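Local coordinates for type II restriction enzyme NlaIV (Neisseria lactamica, PDB 6QM2), which recognizes the double-stranded DNA sequence 5'-GGNNCC-3' and cleaves it after the third nucleotide, giving blunt-ended fragments with 5'-phosphates, at residues A[94-99]-A[142-147]; A[100-105]-A[125-130]; A[196-201]-A[213-218]. All blocks are in the same frame, centred on the assembly; numbering follows the deposited sequence.

Interaction 1 of 3, residues A[94-99]-A[142-147]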
ATOM      1  N   PHE A  94       7.493  11.754  -6.383  1.00113.80           N
ATOM      2  CA  PHE A  94       6.845  12.318  -5.204  1.00114.73           C
ATOM      3  C   PHE A  94       5.642  13.161  -5.610  1.00118.98           C
ATOM      4  O   PHE A  94       5.619  13.740  -6.701  1.00118.12           O
ATOM      5  CB  PHE A  94       7.838  13.147  -4.376  1.00111.66           C
ATOM      6  CG  PHE A  94       8.255  14.444  -5.025  1.00107.60           C
ATOM      7  CD1 PHE A  94       9.166  14.452  -6.071  1.00108.80           C
ATOM      8  CD2 PHE A  94       7.747  15.660  -4.578  1.00107.42           C
ATOM      9  CE1 PHE A  94       9.559  15.645  -6.666  1.00108.54           C
ATOM     10  CE2 PHE A  94       8.135  16.855  -5.167  1.00108.69           C
ATOM     11  CZ  PHE A  94       9.043  16.848  -6.214  1.00108.18           C
ATOM     12  N   ASN A  95       4.641  13.209  -4.733  1.00123.34           N
ATOM     13  CA  ASN A  95       3.471  14.049  -4.942  1.00123.33           C
ATOM     14  C   ASN A  95       3.916  15.509  -4.866  1.00118.99           C
ATOM     15  O   ASN A  95       4.443  15.941  -3.842  1.00119.59           O
ATOM     16  CB  ASN A  95       2.397  13.758  -3.890  1.00128.66           C
ATOM     17  CG  ASN A  95       1.132  14.564  -4.113  1.00135.24           C
ATOM     18  OD1 ASN A  95       0.941  15.610  -3.499  1.00143.55           O
ATOM     19  ND2 ASN A  95       0.275  14.094  -5.014  1.00133.56           N
ATOM     20  N   ARG A  96       3.703  16.249  -5.954  1.00115.10           N
ATOM     21  CA  ARG A  96       4.215  17.617  -6.100  1.00118.13           C
ATOM     22  C   ARG A  96       3.620  18.619  -5.096  1.00123.75           C
ATOM     23  O   ARG A  96       4.255  19.631  -4.803  1.00120.66           O
ATOM     24  CB  ARG A  96       4.002  18.099  -7.547  1.00118.07           C
ATOM     25  CG  ARG A  96       4.539  19.486  -7.904  1.00116.63           C
ATOM     26  CD  ARG A  96       6.056  19.566  -7.895  1.00114.11           C
ATOM     27  NE  ARG A  96       6.530  20.951  -7.890  1.00112.35           N
ATOM     28  CZ  ARG A  96       6.561  21.753  -6.822  1.00115.84           C
ATOM     29  NH1 ARG A  96       6.137  21.341  -5.627  1.00120.63           N
ATOM     30  NH2 ARG A  96       7.019  22.996  -6.949  1.00117.77           N
ATOM     31  N   ASN A  97       2.426  18.339  -4.563  1.00134.31           N
ATOM     32  CA  ASN A  97       1.765  19.251  -3.607  1.00140.35           C
ATOM     33  C   ASN A  97       2.529  19.388  -2.283  1.00140.30           C
ATOM     34  O   ASN A  97       2.515  20.462  -1.676  1.00141.76           O
ATOM     35  CB  ASN A  97       0.316  18.824  -3.320  1.00144.05           C
ATOM     36  CG  ASN A  97      -0.511  18.653  -4.584  1.00148.65           C
ATOM     37  OD1 ASN A  97      -1.171  17.630  -4.771  1.00154.45           O
ATOM     38  ND2 ASN A  97      -0.469  19.649  -5.464  1.00150.49           N
ATOM     39  N   ALA A  98       3.178  18.305  -1.847  1.00138.69           N
ATOM     40  CA  ALA A  98       4.032  18.304  -0.652  1.00136.57           C
ATOM     41  C   ALA A  98       5.519  18.197  -1.017  1.00133.30           C
ATOM     42  O   ALA A  98       5.869  18.015  -2.183  1.00129.67           O
ATOM     43  CB  ALA A  98       3.630  17.160   0.267  1.00136.87           C
ATOM     44  N   SER A  99       6.381  18.311  -0.005  1.00133.17           N
ATOM     45  CA  SER A  99       7.837  18.174  -0.179  1.00127.16           C
ATOM     46  C   SER A  99       8.237  16.740  -0.557  1.00123.14           C
ATOM     47  O   SER A  99       7.460  15.812  -0.320  1.00115.43           O
ATOM     48  CB  SER A  99       8.573  18.595   1.099  1.00126.66           C
ATOM     49  OG  SER A  99       8.466  19.991   1.302  1.00130.56           O
ATOM     50  N   ASP A 142       5.972  18.319 -12.862  1.00121.56           N
ATOM     51  CA  ASP A 142       7.385  18.637 -13.090  1.00118.81           C
ATOM     52  C   ASP A 142       8.191  17.376 -13.406  1.00116.06           C
ATOM     53  O   ASP A 142       7.813  16.267 -13.019  1.00111.74           O
ATOM     54  CB  ASP A 142       7.982  19.310 -11.850  1.00118.75           C
ATOM     55  CG  ASP A 142       7.523  20.747 -11.676  1.00119.32           C
ATOM     56  OD1 ASP A 142       7.717  21.552 -12.609  1.00123.20           O
ATOM     57  OD2 ASP A 142       6.993  21.078 -10.592  1.00116.54           O
ATOM     58  N   LEU A 143       9.297  17.564 -14.125  1.00115.53           N
ATOM     59  CA  LEU A 143      10.280  16.505 -14.364  1.00111.68           C
ATOM     60  C   LEU A 143      11.680  17.093 -14.230  1.00109.93           C
ATOM     61  O   LEU A 143      11.943  18.194 -14.721  1.00110.68           O
ATOM     62  CB  LEU A 143      10.094  15.881 -15.750  1.00108.63           C
ATOM     63  CG  LEU A 143      10.859  14.574 -16.011  1.00110.76           C
ATOM     64  CD1 LEU A 143      10.250  13.412 -15.238  1.00113.02           C
ATOM     65  CD2 LEU A 143      10.899  14.237 -17.494  1.00110.77           C
ATOM     66  N   TRP A 144      12.567  16.361 -13.557  1.00109.76           N
ATOM     67  CA  TRP A 144      13.952  16.786 -13.352  1.00110.33           C
ATOM     68  C   TRP A 144      14.934  15.666 -13.672  1.00108.73           C
ATOM     69  O   TRP A 144      14.606  14.484 -13.531  1.00102.35           O
ATOM     70  CB  TRP A 144      14.186  17.197 -11.899  1.00110.81           C
ATOM     71  CG  TRP A 144      13.429  18.394 -11.419  1.00111.34           C
ATOM     72  CD1 TRP A 144      13.787  19.703 -11.563  1.00111.70           C
ATOM     73  CD2 TRP A 144      12.211  18.390 -10.665  1.00110.50           C
ATOM     74  NE1 TRP A 144      12.859  20.518 -10.958  1.00110.41           N
ATOM     75  CE2 TRP A 144      11.881  19.739 -10.401  1.00110.41           C
ATOM     76  CE3 TRP A 144      11.361  17.379 -10.195  1.00109.99           C
ATOM     77  CZ2 TRP A 144      10.735  20.102  -9.685  1.00112.10           C
ATOM     78  CZ3 TRP A 144      10.221  17.742  -9.481  1.00110.16           C
ATOM     79  CH2 TRP A 144       9.921  19.092  -9.232  1.00110.98           C
ATOM     80  N   LEU A 145      16.133  16.061 -14.100  1.00109.29           N
ATOM     81  CA  LEU A 145      17.294  15.173 -14.167  1.00108.36           C
ATOM     82  C   LEU A 145      18.399  15.829 -13.350  1.00103.42           C
ATOM     83  O   LEU A 145      18.916  16.881 -13.734  1.00103.14           O
ATOM     84  CB  LEU A 145      17.748  14.952 -15.613  1.00109.40           C
ATOM     85  CG  LEU A 145      18.801  13.853 -15.817  1.00110.05           C
ATOM     86  CD1 LEU A 145      18.217  12.468 -15.562  1.00111.01           C
ATOM     87  CD2 LEU A 145      19.388  13.930 -17.215  1.00111.64           C
ATOM     88  N   LYS A 146      18.732  15.222 -12.212  1.00101.06           N
ATOM     89  CA  LYS A 146      19.671  15.812 -11.256  1.00102.90           C
ATOM     90  C   LYS A 146      20.673  14.775 -10.746  1.00102.11           C
ATOM     91  O   LYS A 146      20.429  13.569 -10.828  1.00101.00           O
ATOM     92  CB  LYS A 146      18.901  16.404 -10.068  1.00104.59           C
ATOM     93  CG  LYS A 146      17.926  17.528 -10.413  1.00107.97           C
ATOM     94  CD  LYS A 146      18.590  18.897 -10.359  1.00113.56           C
ATOM     95  CE  LYS A 146      17.872  19.906 -11.241  1.00117.73           C
ATOM     96  NZ  LYS A 146      18.477  21.258 -11.114  1.00124.32           N
ATOM     97  N   LYS A 147      21.804  15.262 -10.235  1.00102.24           N
ATOM     98  CA  LYS A 147      22.771  14.433  -9.500  1.00103.24           C
ATOM     99  C   LYS A 147      22.379  14.387  -8.024  1.00 99.11           C
ATOM    100  O   LYS A 147      21.618  15.234  -7.558  1.00 98.91           O
ATOM    101  CB  LYS A 147      24.201  14.983  -9.646  1.00108.48           C
ATOM    102  CG  LYS A 147      25.013  14.369 -10.781  1.00112.27           C
ATOM    103  CD  LYS A 147      24.424  14.661 -12.154  1.00111.18           C
ATOM    104  CE  LYS A 147      25.334  14.160 -13.270  1.00108.76           C
ATOM    105  NZ  LYS A 147      25.543  12.685 -13.246  1.00103.26           N
TER
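Arg96 reaches over to strand 138-147 and forms a salt bridge with Asp142 through its NE rather than its terminal nitrogens: NE donates to Asp142 OD2 at 2.7 Å. The bond is moderately bent (N-H...O 146°), but the oxygen lies almost in the guanidinium plane and is met nearly along its C-O bond. Arg96 CG stands anti to the backbone N (chi1 -177°), and a bend at chi2 turns the rest of the chain toward the carboxylate. The same NE passes 4.1 Å from Trp144 CH2, at the edge of the indole. Next to the salt bridge, Phe94 and Trp144 meet rim to rim, with neither ring over the face of the other; their planes differ by 19° and Phe94 CE1 lies 3.6 Å from Trp144 CZ3. Asp142 CB sits over one face of the indole, near its rim, so the acid and the tryptophan of strand 138-147 pack against each other. Tyr178 makes a cation-pi contact with Arg96 and also meets the Trp144 ring, while Trp177 meets that ring edge to face. A type I turn from Asn95 to Ala98 carries Arg96 at the point where strand 88-95 ends. The two strands are not neighbours: both hydrogen-bond to strand 124-132, and the side chains reach across it on one face of the mixed beta-sheet that forms the core of this PDDEXK-clan nuclease.

Interaction 2 of 3, residues A[100-105]-A[125-130]. With K (potassium ion), chain C.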
ATOM      1  N   PRO A 100       9.446  16.554  -1.141  1.00122.31           N
ATOM      2  CA  PRO A 100       9.854  15.219  -1.612  1.00120.59           C
ATOM      3  C   PRO A 100       9.915  14.142  -0.516  1.00116.96           C
ATOM      4  O   PRO A 100      10.675  14.274   0.447  1.00111.02           O
ATOM      5  CB  PRO A 100      11.243  15.466  -2.221  1.00119.85           C
ATOM      6  CG  PRO A 100      11.264  16.915  -2.550  1.00119.49           C
ATOM      7  CD  PRO A 100      10.473  17.566  -1.463  1.00120.69           C
ATOM      8  N   GLY A 101       9.107  13.094  -0.684  1.00115.23           N
ATOM      9  CA  GLY A 101       8.972  12.021   0.301  1.00118.86           C
ATOM     10  C   GLY A 101       9.898  10.831   0.114  1.00120.56           C
ATOM     11  O   GLY A 101       9.933   9.939   0.966  1.00123.98           O
ATOM     12  N   PHE A 102      10.636  10.803  -0.998  1.00118.72           N
ATOM     13  CA  PHE A 102      11.563   9.699  -1.285  1.00112.51           C
ATOM     14  C   PHE A 102      12.843   9.808  -0.461  1.00110.28           C
ATOM     15  O   PHE A 102      13.181  10.878   0.045  1.00105.90           O
ATOM     16  CB  PHE A 102      11.888   9.590  -2.790  1.00110.34           C
ATOM     17  CG  PHE A 102      12.605  10.790  -3.374  1.00106.75           C
ATOM     18  CD1 PHE A 102      13.990  10.922  -3.266  1.00103.07           C
ATOM     19  CD2 PHE A 102      11.896  11.768  -4.070  1.00104.35           C
ATOM     20  CE1 PHE A 102      14.641  12.018  -3.812  1.00101.39           C
ATOM     21  CE2 PHE A 102      12.547  12.865  -4.620  1.00101.69           C
ATOM     22  CZ  PHE A 102      13.920  12.990  -4.492  1.00100.33           C
ATOM     23  N   ASP A 103      13.534   8.681  -0.339  1.00113.01           N
ATOM     24  CA  ASP A 103      14.825   8.602   0.334  1.00116.83           C
ATOM     25  C   ASP A 103      15.930   8.428  -0.706  1.00111.46           C
ATOM     26  O   ASP A 103      15.696   7.879  -1.781  1.00112.59           O
ATOM     27  CB  ASP A 103      14.838   7.418   1.306  1.00122.54           C
ATOM     28  CG  ASP A 103      13.749   7.516   2.365  1.00123.55           C
ATOM     29  OD1 ASP A 103      13.670   8.560   3.050  1.00122.46           O
ATOM     30  OD2 ASP A 103      12.980   6.541   2.512  1.00121.37           O
ATOM     31  N   ILE A 104      17.132   8.892  -0.382  1.00105.71           N
ATOM     32  CA  ILE A 104      18.290   8.683  -1.244  1.00103.58           C
ATOM     33  C   ILE A 104      18.797   7.259  -1.002  1.00102.44           C
ATOM     34  O   ILE A 104      18.762   6.424  -1.909  1.00111.86           O
ATOM     35  CB  ILE A 104      19.408   9.730  -0.994  1.00103.45           C
ATOM     36  CG1 ILE A 104      18.863  11.165  -1.090  1.00100.73           C
ATOM     37  CG2 ILE A 104      20.563   9.530  -1.970  1.00106.49           C
ATOM     38  CD1 ILE A 104      18.019  11.448  -2.314  1.00102.84           C
ATOM     39  N   ALA A 105      19.228   6.983   0.227  1.00 95.97           N
ATOM     40  CA  ALA A 105      19.751   5.666   0.611  1.00 94.44           C
ATOM     41  C   ALA A 105      20.071   5.634   2.102  1.00 92.04           C
ATOM     42  O   ALA A 105      20.285   6.680   2.711  1.00 97.00           O
ATOM     43  CB  ALA A 105      21.008   5.341  -0.185  1.00 96.00           C
ATOM     44  N   TYR A 125      19.450  11.097 -11.471  1.00101.11           N
ATOM     45  CA  TYR A 125      18.146  10.926 -10.835  1.00100.76           C
ATOM     46  C   TYR A 125      17.070  11.561 -11.708  1.00 98.20           C
ATOM     47  O   TYR A 125      16.998  12.787 -11.800  1.00 96.29           O
ATOM     48  CB  TYR A 125      18.135  11.558  -9.439  1.00 99.32           C
ATOM     49  CG  TYR A 125      18.948  10.789  -8.428  1.00 97.44           C
ATOM     50  CD1 TYR A 125      20.340  10.858  -8.425  1.00 96.71           C
ATOM     51  CD2 TYR A 125      18.332   9.986  -7.473  1.00 98.75           C
ATOM     52  CE1 TYR A 125      21.092  10.150  -7.500  1.00 96.31           C
ATOM     53  CE2 TYR A 125      19.077   9.279  -6.541  1.00100.39           C
ATOM     54  CZ  TYR A 125      20.455   9.361  -6.559  1.00 97.67           C
ATOM     55  OH  TYR A 125      21.187   8.654  -5.635  1.00101.92           O
ATOM     56  N   LEU A 126      16.266  10.722 -12.363  1.00 96.70           N
ATOM     57  CA  LEU A 126      15.102  11.182 -13.118  1.00 96.83           C
ATOM     58  C   LEU A 126      13.941  11.266 -12.136  1.00 96.47           C
ATOM     59  O   LEU A 126      13.425  10.236 -11.698  1.00 95.25           O
ATOM     60  CB  LEU A 126      14.777  10.222 -14.268  1.00 99.36           C
ATOM     61  CG  LEU A 126      13.614  10.600 -15.197  1.00100.60           C
ATOM     62  CD1 LEU A 126      13.925  11.867 -15.980  1.00 99.70           C
ATOM     63  CD2 LEU A 126      13.297   9.448 -16.142  1.00100.06           C
ATOM     64  N   ILE A 127      13.538  12.489 -11.795  1.00 96.89           N
ATOM     65  CA  ILE A 127      12.562  12.725 -10.727  1.00100.07           C
ATOM     66  C   ILE A 127      11.224  13.223 -11.285  1.00100.33           C
ATOM     67  O   ILE A 127      11.164  14.297 -11.876  1.00 99.22           O
ATOM     68  CB  ILE A 127      13.094  13.739  -9.689  1.00 99.12           C
ATOM     69  CG1 ILE A 127      14.508  13.351  -9.228  1.00 95.90           C
ATOM     70  CG2 ILE A 127      12.155  13.808  -8.490  1.00100.14           C
ATOM     71  CD1 ILE A 127      15.184  14.384  -8.349  1.00 95.42           C
ATOM     72  N   PHE A 128      10.161  12.447 -11.067  1.00104.19           N
ATOM     73  CA  PHE A 128       8.798  12.823 -11.469  1.00108.47           C
ATOM     74  C   PHE A 128       8.050  13.498 -10.315  1.00109.51           C
ATOM     75  O   PHE A 128       7.756  12.853  -9.306  1.00107.24           O
ATOM     76  CB  PHE A 128       7.997  11.586 -11.893  1.00109.52           C
ATOM     77  CG  PHE A 128       8.510  10.916 -13.134  1.00108.54           C
ATOM     78  CD1 PHE A 128       9.600  10.054 -13.076  1.00109.52           C
ATOM     79  CD2 PHE A 128       7.879  11.114 -14.357  1.00107.97           C
ATOM     80  CE1 PHE A 128      10.066   9.423 -14.219  1.00110.39           C
ATOM     81  CE2 PHE A 128       8.339  10.486 -15.502  1.00109.62           C
ATOM     82  CZ  PHE A 128       9.433   9.638 -15.434  1.00109.62           C
ATOM     83  N   GLY A 129       7.745  14.786 -10.466  1.00109.51           N
ATOM     84  CA  GLY A 129       6.835  15.487  -9.553  1.00110.37           C
ATOM     85  C   GLY A 129       5.403  15.313 -10.029  1.00112.95           C
ATOM     86  O   GLY A 129       4.938  16.078 -10.873  1.00120.10           O
ATOM     87  N   TYR A 130       4.707  14.309  -9.493  1.00113.92           N
ATOM     88  CA  TYR A 130       3.361  13.944  -9.966  1.00115.54           C
ATOM     89  C   TYR A 130       2.236  14.581  -9.150  1.00122.43           C
ATOM     90  O   TYR A 130       2.469  15.146  -8.080  1.00124.81           O
ATOM     91  CB  TYR A 130       3.191  12.418 -10.015  1.00116.01           C
ATOM     92  CG  TYR A 130       3.088  11.716  -8.673  1.00116.93           C
ATOM     93  CD1 TYR A 130       1.865  11.599  -8.015  1.00118.83           C
ATOM     94  CD2 TYR A 130       4.207  11.136  -8.079  1.00119.86           C
ATOM     95  CE1 TYR A 130       1.764  10.948  -6.793  1.00120.79           C
ATOM     96  CE2 TYR A 130       4.116  10.480  -6.860  1.00122.66           C
ATOM     97  CZ  TYR A 130       2.892  10.390  -6.221  1.00123.35           C
ATOM     98  OH  TYR A 130       2.792   9.740  -5.014  1.00128.17           O
TER
HETATM   99  K     K C 302      17.266   3.866  -3.257  1.00133.02           K
HETATM  100  O   HOH W   1      19.388   6.571  -4.607  1.00 91.84           O
HETATM  101  O   HOH W   2      16.529   4.075  -0.228  1.00 94.14           O
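One end of this contact borders a cation site beside strand 88-95. The carbonyl O of Ile104 faces the potassium ion at 3.3 Å, a long approach; water 2, 3.1 Å from the ion, and Glu90 are further ligands. The same Ile104 O accepts from water 1 at 2.8 Å, and that water also pairs with Tyr125 OH at 2.9 Å, so a single water links the metal-binding carbonyl of the loop to the phenol on strand 124-132. Tyr125 OH also lies 3.8 Å from Ile104 CG2, the two side chains crossing at about a right angle; chi1 of Ile104 (-53°) sets CG2 anti to the backbone N, where it meets the phenol oxygen. Glu90 and Lys92 lie on strand 88-95, beside strand 124-132 and parallel to it, and with the residue between them are consistent with the E-x-K part of the PD-(D/E)XK signature. The ion is thus probably close to the catalytic metal position of this clan. Lys92 NZ also hydrogen-bonds to Asp103 O, in the loop just before Ile104. The other half of the contact is apolar: Phe102 CE2 touches Ile127 CG2 at 4.0 Å, the methyl approaching the ring obliquely. Ile104 CD1 lies at the edge of the Phe102 ring, in its plane. Phe94 and Trp144 of the flanking strands, together with Trp177, pack against Ile127.

Interaction 3 of 3, residues A[196-201]-A[213-218]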
ATOM      1  N   SER A 196      32.311  15.819   1.060  1.00 91.64           N
ATOM      2  CA  SER A 196      32.841  16.384   2.311  1.00 92.13           C
ATOM      3  C   SER A 196      31.840  16.255   3.454  1.00 91.98           C
ATOM      4  O   SER A 196      32.226  15.933   4.582  1.00 90.42           O
ATOM      5  CB  SER A 196      33.232  17.854   2.145  1.00 91.81           C
ATOM      6  OG  SER A 196      33.716  18.386   3.370  1.00 91.48           O
ATOM      7  N   ALA A 197      30.565  16.502   3.151  1.00 91.56           N
ATOM      8  CA  ALA A 197      29.485  16.305   4.119  1.00 92.30           C
ATOM      9  C   ALA A 197      29.381  14.841   4.542  1.00 94.00           C
ATOM     10  O   ALA A 197      29.291  14.554   5.741  1.00 93.49           O
ATOM     11  CB  ALA A 197      28.157  16.795   3.558  1.00 93.44           C
ATOM     12  N   ILE A 198      29.424  13.928   3.564  1.00 93.79           N
ATOM     13  CA  ILE A 198      29.387  12.483   3.843  1.00 91.25           C
ATOM     14  C   ILE A 198      30.551  12.109   4.757  1.00 89.59           C
ATOM     15  O   ILE A 198      30.345  11.441   5.765  1.00 89.67           O
ATOM     16  CB  ILE A 198      29.441  11.602   2.562  1.00 91.38           C
ATOM     17  CG1 ILE A 198      28.220  11.831   1.645  1.00 91.27           C
ATOM     18  CG2 ILE A 198      29.546  10.119   2.921  1.00 91.10           C
ATOM     19  CD1 ILE A 198      26.892  11.347   2.190  1.00 93.45           C
ATOM     20  N   GLU A 199      31.758  12.559   4.411  1.00 88.77           N
ATOM     21  CA  GLU A 199      32.957  12.260   5.203  1.00 92.22           C
ATOM     22  C   GLU A 199      32.769  12.611   6.672  1.00 91.11           C
ATOM     23  O   GLU A 199      33.053  11.797   7.549  1.00 86.61           O
ATOM     24  CB  GLU A 199      34.182  13.011   4.664  1.00 95.94           C
ATOM     25  CG  GLU A 199      35.502  12.618   5.327  1.00 96.41           C
ATOM     26  CD  GLU A 199      36.613  13.636   5.122  1.00101.58           C
ATOM     27  OE1 GLU A 199      36.588  14.386   4.116  1.00101.64           O
ATOM     28  OE2 GLU A 199      37.524  13.674   5.980  1.00102.79           O
ATOM     29  N   GLU A 200      32.301  13.828   6.930  1.00 94.27           N
ATOM     30  CA  GLU A 200      32.146  14.305   8.302  1.00 94.38           C
ATOM     31  C   GLU A 200      31.009  13.575   9.007  1.00 89.95           C
ATOM     32  O   GLU A 200      31.159  13.165  10.162  1.00 87.49           O
ATOM     33  CB  GLU A 200      31.932  15.825   8.341  1.00 94.55           C
ATOM     34  CG  GLU A 200      32.033  16.450   9.730  1.00 94.84           C
ATOM     35  CD  GLU A 200      33.329  16.120  10.450  1.00 96.18           C
ATOM     36  OE1 GLU A 200      34.387  16.028   9.787  1.00104.12           O
ATOM     37  OE2 GLU A 200      33.286  15.945  11.683  1.00 94.20           O
ATOM     38  N   THR A 201      29.893  13.394   8.301  1.00 85.92           N
ATOM     39  CA  THR A 201      28.762  12.615   8.815  1.00 86.74           C
ATOM     40  C   THR A 201      29.178  11.217   9.280  1.00 85.35           C
ATOM     41  O   THR A 201      28.639  10.712  10.265  1.00 86.74           O
ATOM     42  CB  THR A 201      27.635  12.485   7.771  1.00 86.35           C
ATOM     43  OG1 THR A 201      27.292  13.781   7.270  1.00 90.65           O
ATOM     44  CG2 THR A 201      26.387  11.859   8.377  1.00 85.71           C
ATOM     45  N   SER A 213      38.367   7.375  10.306  1.00106.59           N
ATOM     46  CA  SER A 213      39.763   7.810  10.291  1.00113.47           C
ATOM     47  C   SER A 213      40.350   7.796   8.880  1.00113.40           C
ATOM     48  O   SER A 213      40.867   8.805   8.401  1.00114.55           O
ATOM     49  CB  SER A 213      40.605   6.933  11.227  1.00116.30           C
ATOM     50  OG  SER A 213      41.914   7.444  11.378  1.00123.50           O
ATOM     51  N   LEU A 214      40.222   6.660   8.209  1.00114.93           N
ATOM     52  CA  LEU A 214      40.840   6.466   6.900  1.00122.39           C
ATOM     53  C   LEU A 214      39.988   6.992   5.732  1.00116.82           C
ATOM     54  O   LEU A 214      40.498   7.126   4.619  1.00115.87           O
ATOM     55  CB  LEU A 214      41.157   4.973   6.695  1.00134.33           C
ATOM     56  CG  LEU A 214      41.886   4.231   7.836  1.00136.57           C
ATOM     57  CD1 LEU A 214      42.173   2.786   7.446  1.00135.58           C
ATOM     58  CD2 LEU A 214      43.171   4.942   8.246  1.00135.22           C
ATOM     59  N   TRP A 215      38.720   7.321   6.003  1.00111.21           N
ATOM     60  CA  TRP A 215      37.687   7.553   4.969  1.00104.89           C
ATOM     61  C   TRP A 215      38.086   8.470   3.804  1.00106.68           C
ATOM     62  O   TRP A 215      37.822   8.138   2.647  1.00105.42           O
ATOM     63  CB  TRP A 215      36.384   8.089   5.606  1.00 98.92           C
ATOM     64  CG  TRP A 215      35.162   7.792   4.791  1.00 90.08           C
ATOM     65  CD1 TRP A 215      34.312   6.742   4.960  1.00 88.03           C
ATOM     66  CD2 TRP A 215      34.665   8.537   3.671  1.00 85.05           C
ATOM     67  NE1 TRP A 215      33.313   6.779   4.015  1.00 86.39           N
ATOM     68  CE2 TRP A 215      33.507   7.869   3.209  1.00 85.93           C
ATOM     69  CE3 TRP A 215      35.085   9.702   3.012  1.00 84.61           C
ATOM     70  CZ2 TRP A 215      32.759   8.330   2.117  1.00 85.27           C
ATOM     71  CZ3 TRP A 215      34.345  10.160   1.922  1.00 85.72           C
ATOM     72  CH2 TRP A 215      33.191   9.473   1.487  1.00 86.92           C
ATOM     73  N   LYS A 216      38.699   9.616   4.109  1.00111.25           N
ATOM     74  CA  LYS A 216      39.061  10.613   3.085  1.00117.39           C
ATOM     75  C   LYS A 216      40.074  10.051   2.090  1.00118.40           C
ATOM     76  O   LYS A 216      39.867  10.132   0.876  1.00112.73           O
ATOM     77  CB  LYS A 216      39.633  11.874   3.742  1.00124.31           C
ATOM     78  CG  LYS A 216      39.926  13.036   2.794  1.00127.75           C
ATOM     79  CD  LYS A 216      40.712  14.138   3.500  1.00136.56           C
ATOM     80  CE  LYS A 216      41.548  14.964   2.531  1.00141.77           C
ATOM     81  NZ  LYS A 216      40.714  15.621   1.490  1.00148.89           N
ATOM     82  N   ARG A 217      41.162   9.491   2.620  1.00120.79           N
ATOM     83  CA  ARG A 217      42.225   8.900   1.803  1.00124.16           C
ATOM     84  C   ARG A 217      41.671   7.738   0.975  1.00113.47           C
ATOM     85  O   ARG A 217      41.817   7.717  -0.248  1.00110.26           O
ATOM     86  CB  ARG A 217      43.393   8.435   2.691  1.00136.04           C
ATOM     87  CG  ARG A 217      44.664   8.029   1.944  1.00146.55           C
ATOM     88  CD  ARG A 217      45.746   7.494   2.884  1.00154.62           C
ATOM     89  NE  ARG A 217      45.285   6.344   3.676  1.00167.98           N
ATOM     90  CZ  ARG A 217      45.192   5.077   3.248  1.00168.56           C
ATOM     91  NH1 ARG A 217      45.531   4.732   2.006  1.00170.66           N
ATOM     92  NH2 ARG A 217      44.748   4.132   4.080  1.00162.68           N
ATOM     93  N   LYS A 218      41.005   6.799   1.645  1.00105.59           N
ATOM     94  CA  LYS A 218      40.403   5.636   0.979  1.00105.83           C
ATOM     95  C   LYS A 218      39.468   6.020  -0.166  1.00101.57           C
ATOM     96  O   LYS A 218      39.442   5.340  -1.194  1.00101.86           O
ATOM     97  CB  LYS A 218      39.646   4.751   1.980  1.00108.30           C
ATOM     98  CG  LYS A 218      40.550   4.027   2.965  1.00115.05           C
ATOM     99  CD  LYS A 218      39.843   2.881   3.671  1.00118.86           C
ATOM    100  CE  LYS A 218      39.619   1.698   2.739  1.00125.45           C
ATOM    101  NZ  LYS A 218      39.380   0.442   3.499  1.00129.81           N
TER
HETATM  102  O   HOH W   3      38.414  11.059   7.022  1.00 90.55           O
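The indole of Trp215 presents one face to helix 191-204, where Glu199 CA makes a CH-pi contact 4.3 Å from the centroid of the six-membered ring, 23° off the ring normal and displaced toward the rim. Glu199 continues past the ring, its CG 3.7 Å from Trp215 CE3, and its carboxylate plane lies within 9° of the indole plane. Ile198 CG2 comes obliquely to the benzo part of the ring, 3.8 Å from Trp215 CZ2. At the pyrrole edge, NE1 makes a weak hydrogen bond to Ser111 O, while Phe219, one turn on, meets the indole with its ring nearly parallel. With CG anti to the backbone N (chi1 -173°) and the chain extended beyond it, Glu199 carries its carboxylate to the aliphatic part of Lys216, where Glu199 OE2 comes within 3.6 Å of Lys216 CB. Their charges do not meet: Glu199 OE1 and Lys216 NZ stay 5.0 Å apart, and the ammonium group is engaged instead by Ile233 O and Glu220. Water 3 sits between the helices, 3.0 Å from Glu199 OE2, and accepts a long bond from Lys216 N at 3.3 Å. The direct contacts between the two segments are therefore mostly van der Waals and CH-pi, with water 3 as the polar link; a carboxylate this close to the N-terminal turn of helix 215-227 would probably be stabilised by the helix dipole and the nearby ammonium.

In the fold
Following the chain, the first segment to take part is 94-99, at the end of strand 88-95; it opens the loop that interaction 1 closes at 142-147. The chain runs directly on into 100-105, and interaction 2 closes the shorter loop onto 125-130 within that larger one. The two touch: strand 124-132, used by interaction 2, lies between the two strands joined by interaction 1 and pairs with both sides, for instance Arg96 N, just past the end of strand 88-95, with Tyr130 O, and Tyr125 N with Lys146 O. Interaction 3 follows in series, bringing helices 191-204 and 215-227 together about 29 Å, centre to centre, from interaction 1, on the opposite side of the chain's centre.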